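Local coordinates for protein molybdopterin adenylyltransferase (PDB 4XCW) that probably activates molybdopterin by transferring an adenylyl group from ATP to it, a late step in molybdenum cofactor biosynthesis, at residues G124-I132 and I152-G161. Sequence-based numbering, arbitrary orientation.
Sequences GIRNKSLII and IPYCVDLILG
Leu160 O and Lys128 NZ are joined through one water, which accepts from the ammonium group (2.6 Å) and donates to the carbonyl (2.7 Å). A long lysine suits this exposed site: its chain runs extended beyond CG, laying its methylenes alongside the carbonyls of Ile159 and Leu160 while the charge stays near solvent. Lys128 CA also makes a CA-H...O contact with Ile159 O (3.4 Å). The helix ends in a Schellman motif, with Leu160 at positive phi and Gly161 N bonded to Val156 O; glycine, having no side chain, passes close beside Val156 and Lys128 O. Ile159, the first residue past the helix, packs on the hairpin: with chi1 at 71°, its CG1 sits between the backbone N and carbonyl carbon, sending CD1 over Ser129 C (3.5 Å) and leaving CG2 to meet Ile125 CD1 tip to tip (3.8 Å). Cys155, whose small, weakly polar thiol tolerates an apolar setting, touches Ile125 CD1 (4.0 Å) and Leu130 CD2 (4.1 Å) with SG, and Leu130 crosses Ile152 at about a right angle. Ile152 and Ile132 meet CD1 to CD1 at 3.6 Å. Phe101 of helix 99-110 packs on Leu130 and Ile132, Met105 on Ile132, and Leu118 of the second subunit on Cys155. The type II' hairpin of strands 123-126 and 129-134, both in the mixed sheet, packs against helix 152-158 in the alpha/beta fold of the MogA family.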
loop_
_atom_site.group_PDB
_atom_site.type_symbol
_atom_site.label_atom_id
_atom_site.label_comp_id
_atom_site.label_asym_id
_atom_site.label_seq_id
_atom_site.Cartn_x
_atom_site.Cartn_y
_atom_site.Cartn_z
ATOM N N GLY B 124 12.005 1.721 4.711
ATOM C CA GLY B 124 12.695 1.993 3.467
ATOM C C GLY B 124 14.193 1.825 3.593
ATOM O O GLY B 124 14.720 1.595 4.684
ATOM N N ILE B 125 14.881 1.962 2.468
ATOM C CA ILE B 125 16.321 1.802 2.417
ATOM C C ILE B 125 17.015 3.132 2.160
ATOM O O ILE B 125 16.635 3.859 1.254
ATOM C CB ILE B 125 16.731 0.821 1.307
ATOM C CG1 ILE B 125 16.019 -0.517 1.485
ATOM C CG2 ILE B 125 18.253 0.669 1.263
ATOM C CD1 ILE B 125 16.295 -1.179 2.829
ATOM N N ARG B 126 18.009 3.454 2.983
ATOM C CA ARG B 126 18.956 4.519 2.672
ATOM C C ARG B 126 20.349 3.919 2.633
ATOM O O ARG B 126 20.911 3.579 3.676
ATOM C CB ARG B 126 18.908 5.656 3.699
ATOM C CG ARG B 126 19.924 6.752 3.389
ATOM C CD ARG B 126 19.930 7.878 4.425
ATOM N NE ARG B 126 20.972 8.852 4.109
ATOM C CZ ARG B 126 20.780 9.917 3.345
ATOM N NH1 ARG B 126 19.577 10.161 2.836
ATOM N NH2 ARG B 126 21.785 10.745 3.097
ATOM N N ASN B 127 20.891 3.792 1.427
ATOM C CA ASN B 127 22.203 3.190 1.203
ATOM C C ASN B 127 22.292 1.800 1.827
ATOM O O ASN B 127 21.615 0.880 1.373
ATOM C CB ASN B 127 23.304 4.110 1.733
ATOM C CG ASN B 127 23.338 5.436 1.002
ATOM O OD1 ASN B 127 23.121 5.488 -0.211
ATOM N ND2 ASN B 127 23.595 6.515 1.732
ATOM N N LYS B 128 23.118 1.642 2.857
ATOM C CA LYS B 128 23.299 0.330 3.474
ATOM C C LYS B 128 22.512 0.231 4.784
ATOM O O LYS B 128 22.828 -0.587 5.653
ATOM C CB LYS B 128 24.788 0.061 3.708
ATOM C CG LYS B 128 25.609 0.150 2.422
ATOM C CD LYS B 128 27.075 -0.222 2.611
ATOM C CE LYS B 128 27.811 -0.156 1.278
ATOM N NZ LYS B 128 29.200 -0.673 1.369
ATOM N N SER B 129 21.482 1.066 4.910
ATOM C CA SER B 129 20.671 1.119 6.127
ATOM C C SER B 129 19.198 0.822 5.878
ATOM O O SER B 129 18.598 1.342 4.936
ATOM C CB SER B 129 20.782 2.497 6.786
ATOM O OG SER B 129 22.128 2.828 7.083
ATOM N N LEU B 130 18.616 -0.006 6.740
ATOM C CA LEU B 130 17.178 -0.221 6.741
ATOM C C LEU B 130 16.539 0.629 7.835
ATOM O O LEU B 130 16.922 0.539 8.997
ATOM C CB LEU B 130 16.839 -1.698 6.959
ATOM C CG LEU B 130 15.360 -2.044 7.203
ATOM C CD1 LEU B 130 14.467 -1.685 6.026
ATOM C CD2 LEU B 130 15.204 -3.517 7.543
ATOM N N ILE B 131 15.579 1.463 7.450
ATOM C CA ILE B 131 14.834 2.274 8.412
ATOM C C ILE B 131 13.403 1.773 8.545
ATOM O O ILE B 131 12.709 1.583 7.554
ATOM C CB ILE B 131 14.817 3.757 8.001
ATOM C CG1 ILE B 131 16.240 4.254 7.773
ATOM C CG2 ILE B 131 14.138 4.611 9.077
ATOM C CD1 ILE B 131 16.308 5.710 7.294
ATOM N N ILE B 132 12.971 1.537 9.779
ATOM C CA ILE B 132 11.603 1.090 10.035
ATOM C C ILE B 132 10.966 1.956 11.102
ATOM O O ILE B 132 11.579 2.189 12.143
ATOM C CB ILE B 132 11.558 -0.364 10.512
ATOM C CG1 ILE B 132 12.388 -1.261 9.595
ATOM C CG2 ILE B 132 10.115 -0.860 10.594
ATOM C CD1 ILE B 132 12.472 -2.685 10.092
ATOM N N ILE B 152 14.439 -9.088 8.527
ATOM C CA ILE B 152 15.414 -7.997 8.623
ATOM C C ILE B 152 16.874 -8.412 8.315
ATOM O O ILE B 152 17.549 -7.737 7.528
ATOM C CB ILE B 152 15.331 -7.324 10.016
ATOM C CG1 ILE B 152 14.033 -6.520 10.117
ATOM C CG2 ILE B 152 16.512 -6.399 10.259
ATOM C CD1 ILE B 152 13.871 -5.772 11.424
ATOM N N PRO B 153 17.370 -9.513 8.909
ATOM C CA PRO B 153 18.766 -9.857 8.589
ATOM C C PRO B 153 19.041 -10.052 7.092
ATOM O O PRO B 153 20.075 -9.605 6.597
ATOM C CB PRO B 153 18.973 -11.172 9.343
ATOM C CG PRO B 153 18.034 -11.087 10.492
ATOM C CD PRO B 153 16.813 -10.422 9.928
ATOM N N TYR B 154 18.130 -10.711 6.383
ATOM C CA TYR B 154 18.310 -10.901 4.951
ATOM C C TYR B 154 18.245 -9.561 4.234
ATOM O O TYR B 154 19.012 -9.316 3.309
ATOM C CB TYR B 154 17.260 -11.848 4.388
ATOM C CG TYR B 154 17.443 -12.194 2.927
ATOM C CD1 TYR B 154 18.656 -12.673 2.452
ATOM C CD2 TYR B 154 16.387 -12.072 2.029
ATOM C CE1 TYR B 154 18.818 -13.009 1.124
ATOM C CE2 TYR B 154 16.540 -12.405 0.705
ATOM C CZ TYR B 154 17.756 -12.869 0.257
ATOM O OH TYR B 154 17.908 -13.198 -1.063
ATOM N N CYS B 155 17.326 -8.695 4.663
ATOM C CA CYS B 155 17.226 -7.364 4.059
ATOM C C CYS B 155 18.532 -6.597 4.219
ATOM O O CYS B 155 19.005 -5.952 3.284
ATOM C CB CYS B 155 16.086 -6.553 4.681
ATOM S SG CYS B 155 15.736 -4.997 3.790
ATOM N N VAL B 156 19.106 -6.664 5.415
ATOM C CA VAL B 156 20.353 -5.961 5.699
ATOM C C VAL B 156 21.496 -6.575 4.868
ATOM O O VAL B 156 22.364 -5.849 4.374
ATOM C CB VAL B 156 20.668 -5.981 7.216
ATOM C CG1 VAL B 156 22.085 -5.472 7.506
ATOM C CG2 VAL B 156 19.641 -5.143 7.967
ATOM N N ASP B 157 21.472 -7.896 4.676
ATOM C CA ASP B 157 22.433 -8.555 3.774
ATOM C C ASP B 157 22.356 -7.982 2.360
ATOM O O ASP B 157 23.380 -7.669 1.747
ATOM C CB ASP B 157 22.195 -10.064 3.669
ATOM C CG ASP B 157 22.439 -10.803 4.964
ATOM O OD1 ASP B 157 23.040 -10.227 5.894
ATOM O OD2 ASP B 157 22.027 -11.982 5.032
ATOM N N LEU B 158 21.136 -7.870 1.838
ATOM C CA LEU B 158 20.934 -7.468 0.450
ATOM C C LEU B 158 21.360 -6.034 0.164
ATOM O O LEU B 158 21.739 -5.721 -0.960
ATOM C CB LEU B 158 19.468 -7.639 0.049
ATOM C CG LEU B 158 18.942 -9.070 -0.027
ATOM C CD1 LEU B 158 17.444 -9.080 -0.316
ATOM C CD2 LEU B 158 19.702 -9.845 -1.086
ATOM N N ILE B 159 21.270 -5.167 1.172
ATOM C CA ILE B 159 21.676 -3.768 1.018
ATOM C C ILE B 159 23.135 -3.562 1.440
ATOM O O ILE B 159 23.632 -2.435 1.495
ATOM C CB ILE B 159 20.754 -2.820 1.828
ATOM C CG1 ILE B 159 20.995 -2.957 3.329
ATOM C CG2 ILE B 159 19.296 -3.066 1.482
ATOM C CD1 ILE B 159 19.972 -2.175 4.184
ATOM N N LEU B 160 23.808 -4.675 1.726
ATOM C CA LEU B 160 25.244 -4.723 2.013
ATOM C C LEU B 160 25.614 -4.146 3.379
ATOM O O LEU B 160 26.734 -3.669 3.572
ATOM C CB LEU B 160 26.047 -4.006 0.905
ATOM C CG LEU B 160 25.697 -4.404 -0.530
ATOM C CD1 LEU B 160 26.623 -3.724 -1.550
ATOM C CD2 LEU B 160 25.736 -5.921 -0.688
ATOM N N GLY B 161 24.683 -4.215 4.328
ATOM C CA GLY B 161 24.985 -3.928 5.720
ATOM C C GLY B 161 25.725 -5.084 6.375
ATOM O O GLY B 161 26.016 -6.096 5.726
HETATM O O HOH W 1 29.132 -3.107 2.375
#